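Local coordinates for alcohol oxidase (PDB 6F74), which binds FAD and, as a VAO-type flavoprotein, probably oxidises an organic substrate at the flavin with molecular oxygen as electron acceptor, at residues A[312-318]-A[371-377]. Sequence-based numbering, arbitrary orientation.
Sequences TAHRLAI and YTHGFWT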
loop_
_atom_site.group_PDB
_atom_site.type_symbol
_atom_site.label_atom_id
_atom_site.label_comp_id
_atom_site.label_asym_id
_atom_site.label_seq_id
_atom_site.Cartn_x
_atom_site.Cartn_y
_atom_site.Cartn_z
ATOM N N THR A 312 -22.920 -8.259 7.844
ATOM C CA THR A 312 -22.960 -7.866 9.250
ATOM C C THR A 312 -21.554 -7.557 9.719
ATOM O O THR A 312 -20.646 -8.335 9.493
ATOM C CB THR A 312 -23.589 -8.959 10.129
ATOM O OG1 THR A 312 -24.887 -9.266 9.623
ATOM C CG2 THR A 312 -23.759 -8.475 11.564
ATOM N N ALA A 313 -21.409 -6.427 10.398
ATOM C CA ALA A 313 -20.152 -6.017 10.988
ATOM C C ALA A 313 -20.150 -6.302 12.481
ATOM O O ALA A 313 -21.178 -6.181 13.134
ATOM C CB ALA A 313 -19.936 -4.528 10.742
ATOM N N HIS A 314 -18.981 -6.658 12.997
ATOM C CA HIS A 314 -18.771 -6.936 14.405
ATOM C C HIS A 314 -17.773 -5.947 14.965
ATOM O O HIS A 314 -16.639 -5.932 14.535
ATOM C CB HIS A 314 -18.192 -8.345 14.576
ATOM C CG HIS A 314 -17.904 -8.717 15.996
ATOM N ND1 HIS A 314 -16.696 -9.233 16.396
ATOM C CD2 HIS A 314 -18.685 -8.682 17.104
ATOM C CE1 HIS A 314 -16.741 -9.485 17.697
ATOM N NE2 HIS A 314 -17.936 -9.154 18.149
ATOM N N ARG A 315 -18.201 -5.123 15.907
ATOM C CA ARG A 315 -17.299 -4.188 16.566
ATOM C C ARG A 315 -16.897 -4.727 17.933
ATOM O O ARG A 315 -17.745 -4.934 18.788
ATOM C CB ARG A 315 -17.938 -2.801 16.647
ATOM C CG ARG A 315 -18.067 -2.118 15.266
ATOM C CD ARG A 315 -16.740 -1.493 14.789
ATOM N NE ARG A 315 -16.951 -0.615 13.610
ATOM C CZ ARG A 315 -16.990 0.734 13.635
ATOM N NH1 ARG A 315 -16.817 1.453 14.767
ATOM N NH2 ARG A 315 -17.162 1.421 12.500
ATOM N N LEU A 316 -15.611 -4.955 18.136
ATOM C CA LEU A 316 -15.119 -5.514 19.400
ATOM C C LEU A 316 -14.148 -4.544 20.016
ATOM O O LEU A 316 -13.323 -4.011 19.316
ATOM C CB LEU A 316 -14.389 -6.852 19.177
ATOM C CG LEU A 316 -13.764 -7.547 20.417
ATOM C CD1 LEU A 316 -14.838 -8.090 21.354
ATOM C CD2 LEU A 316 -12.850 -8.675 19.976
ATOM N N ALA A 317 -14.216 -4.361 21.321
ATOM C CA ALA A 317 -13.266 -3.536 22.024
ATOM C C ALA A 317 -12.934 -4.160 23.367
ATOM O O ALA A 317 -13.818 -4.659 24.070
ATOM C CB ALA A 317 -13.806 -2.130 22.211
ATOM N N ILE A 318 -11.656 -4.121 23.694
ATOM C CA ILE A 318 -11.101 -4.784 24.870
ATOM C C ILE A 318 -10.182 -3.793 25.561
ATOM O O ILE A 318 -9.278 -3.255 24.918
ATOM C CB ILE A 318 -10.228 -6.009 24.495
ATOM C CG1 ILE A 318 -10.967 -6.948 23.547
ATOM C CG2 ILE A 318 -9.747 -6.710 25.749
ATOM C CD1 ILE A 318 -10.141 -8.074 22.990
ATOM N N TYR A 371 -7.456 -3.032 22.615
ATOM C CA TYR A 371 -7.592 -3.658 21.312
ATOM C C TYR A 371 -8.963 -3.293 20.809
ATOM O O TYR A 371 -9.930 -3.357 21.566
ATOM C CB TYR A 371 -7.524 -5.200 21.429
ATOM C CG TYR A 371 -7.947 -5.924 20.161
ATOM C CD1 TYR A 371 -9.310 -6.100 19.822
ATOM C CD2 TYR A 371 -6.990 -6.410 19.270
ATOM C CE1 TYR A 371 -9.675 -6.735 18.627
ATOM C CE2 TYR A 371 -7.353 -7.037 18.093
ATOM C CZ TYR A 371 -8.687 -7.209 17.778
ATOM O OH TYR A 371 -8.990 -7.876 16.616
ATOM N N THR A 372 -9.059 -2.985 19.523
ATOM C CA THR A 372 -10.340 -2.746 18.904
ATOM C C THR A 372 -10.348 -3.337 17.516
ATOM O O THR A 372 -9.306 -3.434 16.883
ATOM C CB THR A 372 -10.691 -1.228 18.855
ATOM O OG1 THR A 372 -12.066 -1.107 18.551
ATOM C CG2 THR A 372 -9.915 -0.487 17.836
ATOM N N HIS A 373 -11.511 -3.736 17.022
ATOM C CA HIS A 373 -11.620 -4.163 15.626
ATOM C C HIS A 373 -12.968 -3.905 14.988
ATOM O O HIS A 373 -13.969 -3.762 15.682
ATOM C CB HIS A 373 -11.155 -5.629 15.426
ATOM C CG HIS A 373 -12.163 -6.704 15.740
ATOM N ND1 HIS A 373 -11.794 -7.876 16.350
ATOM C CD2 HIS A 373 -13.475 -6.855 15.425
ATOM C CE1 HIS A 373 -12.844 -8.670 16.464
ATOM N NE2 HIS A 373 -13.882 -8.075 15.915
ATOM N N GLY A 374 -12.935 -3.837 13.653
ATOM C CA GLY A 374 -14.098 -3.868 12.776
ATOM C C GLY A 374 -13.931 -5.084 11.864
ATOM O O GLY A 374 -13.109 -5.063 10.922
ATOM N N PHE A 375 -14.647 -6.158 12.204
ATOM C CA PHE A 375 -14.693 -7.369 11.420
ATOM C C PHE A 375 -16.083 -7.484 10.803
ATOM O O PHE A 375 -17.019 -6.753 11.175
ATOM C CB PHE A 375 -14.417 -8.630 12.266
ATOM C CG PHE A 375 -12.961 -8.848 12.676
ATOM C CD1 PHE A 375 -11.909 -7.991 12.287
ATOM C CD2 PHE A 375 -12.642 -9.957 13.466
ATOM C CE1 PHE A 375 -10.613 -8.241 12.677
ATOM C CE2 PHE A 375 -11.332 -10.210 13.862
ATOM C CZ PHE A 375 -10.312 -9.339 13.462
ATOM N N TRP A 376 -16.221 -8.423 9.876
ATOM C CA TRP A 376 -17.488 -8.603 9.170
ATOM C C TRP A 376 -17.598 -9.932 8.475
ATOM O O TRP A 376 -16.588 -10.561 8.141
ATOM C CB TRP A 376 -17.686 -7.488 8.156
ATOM C CG TRP A 376 -16.420 -7.076 7.410
ATOM C CD1 TRP A 376 -15.818 -7.730 6.379
ATOM C CD2 TRP A 376 -15.650 -5.902 7.642
ATOM N NE1 TRP A 376 -14.702 -7.050 5.965
ATOM C CE2 TRP A 376 -14.582 -5.913 6.714
ATOM C CE3 TRP A 376 -15.752 -4.840 8.548
ATOM C CZ2 TRP A 376 -13.619 -4.903 6.675
ATOM C CZ3 TRP A 376 -14.813 -3.843 8.504
ATOM C CH2 TRP A 376 -13.752 -3.874 7.565
ATOM N N THR A 377 -18.846 -10.349 8.291
ATOM C CA THR A 377 -19.196 -11.498 7.494
ATOM C C THR A 377 -20.045 -11.027 6.310
ATOM O O THR A 377 -21.273 -10.848 6.443
ATOM C CB THR A 377 -20.039 -12.510 8.305
ATOM O OG1 THR A 377 -21.145 -11.835 8.931
ATOM C CG2 THR A 377 -19.185 -13.182 9.367
HETATM O O HOH W 1 -14.714 -1.684 18.191
#
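A313 and W376 form a non-hydrogen-bonded pair, CA atoms 4.1 Å apart, in an antiparallel pairing of 312-318 with 371-377 whose short axes run at 154° to each other. On either side of this pair, T312, H314, L316 and I318 exchange backbone bonds with T377, F375, H373 and Y371; the weak one runs from T312 N to T377 O. The even-numbered residues of 312-318 share one face with their partners, and there H373 carries the contact. Its CG sits between the backbone N and the carbonyl carbon (chi1 82°), which swings the imidazole across to the other strand. L316 CB lies 3.6 Å from the H373 ring centroid, a CH-pi contact over one face, while F375 CD2 covers the opposite face towards the rim. At the imidazole edge, H373 ND1 shares a hydrogen bond of 2.8 Å with Y371 OH. The other nitrogen, H373 NE2, accepts a weak, bent bond from H314 ND1 (3.1 Å, 123° at the hydrogen), and H314 NE2 goes on to S407 in the next strand. Further along, I318 CD1 packs 3.8 Å from Y371 CD1. With an alanine at H373, Y371 OH and H314 ND1 would probably lose these partners, and a gap would be likely to open between L316 and F375. On the face that carries T372, a water bonds T372 OG1 and, weakly, L316 O; W376 turns its indole away to P248 and F418, its side chain about 9 Å from the bound FAD. This pair belongs to a seven-stranded antiparallel sheet, consistent with the substrate domain of VAO-type oxidases, with helices 328-346 and 382-396 packed on the H373 face. The hydrogen bonds from Y371 through H373 and, weakly, H314 to S407 thus give these buried side chains polar partners.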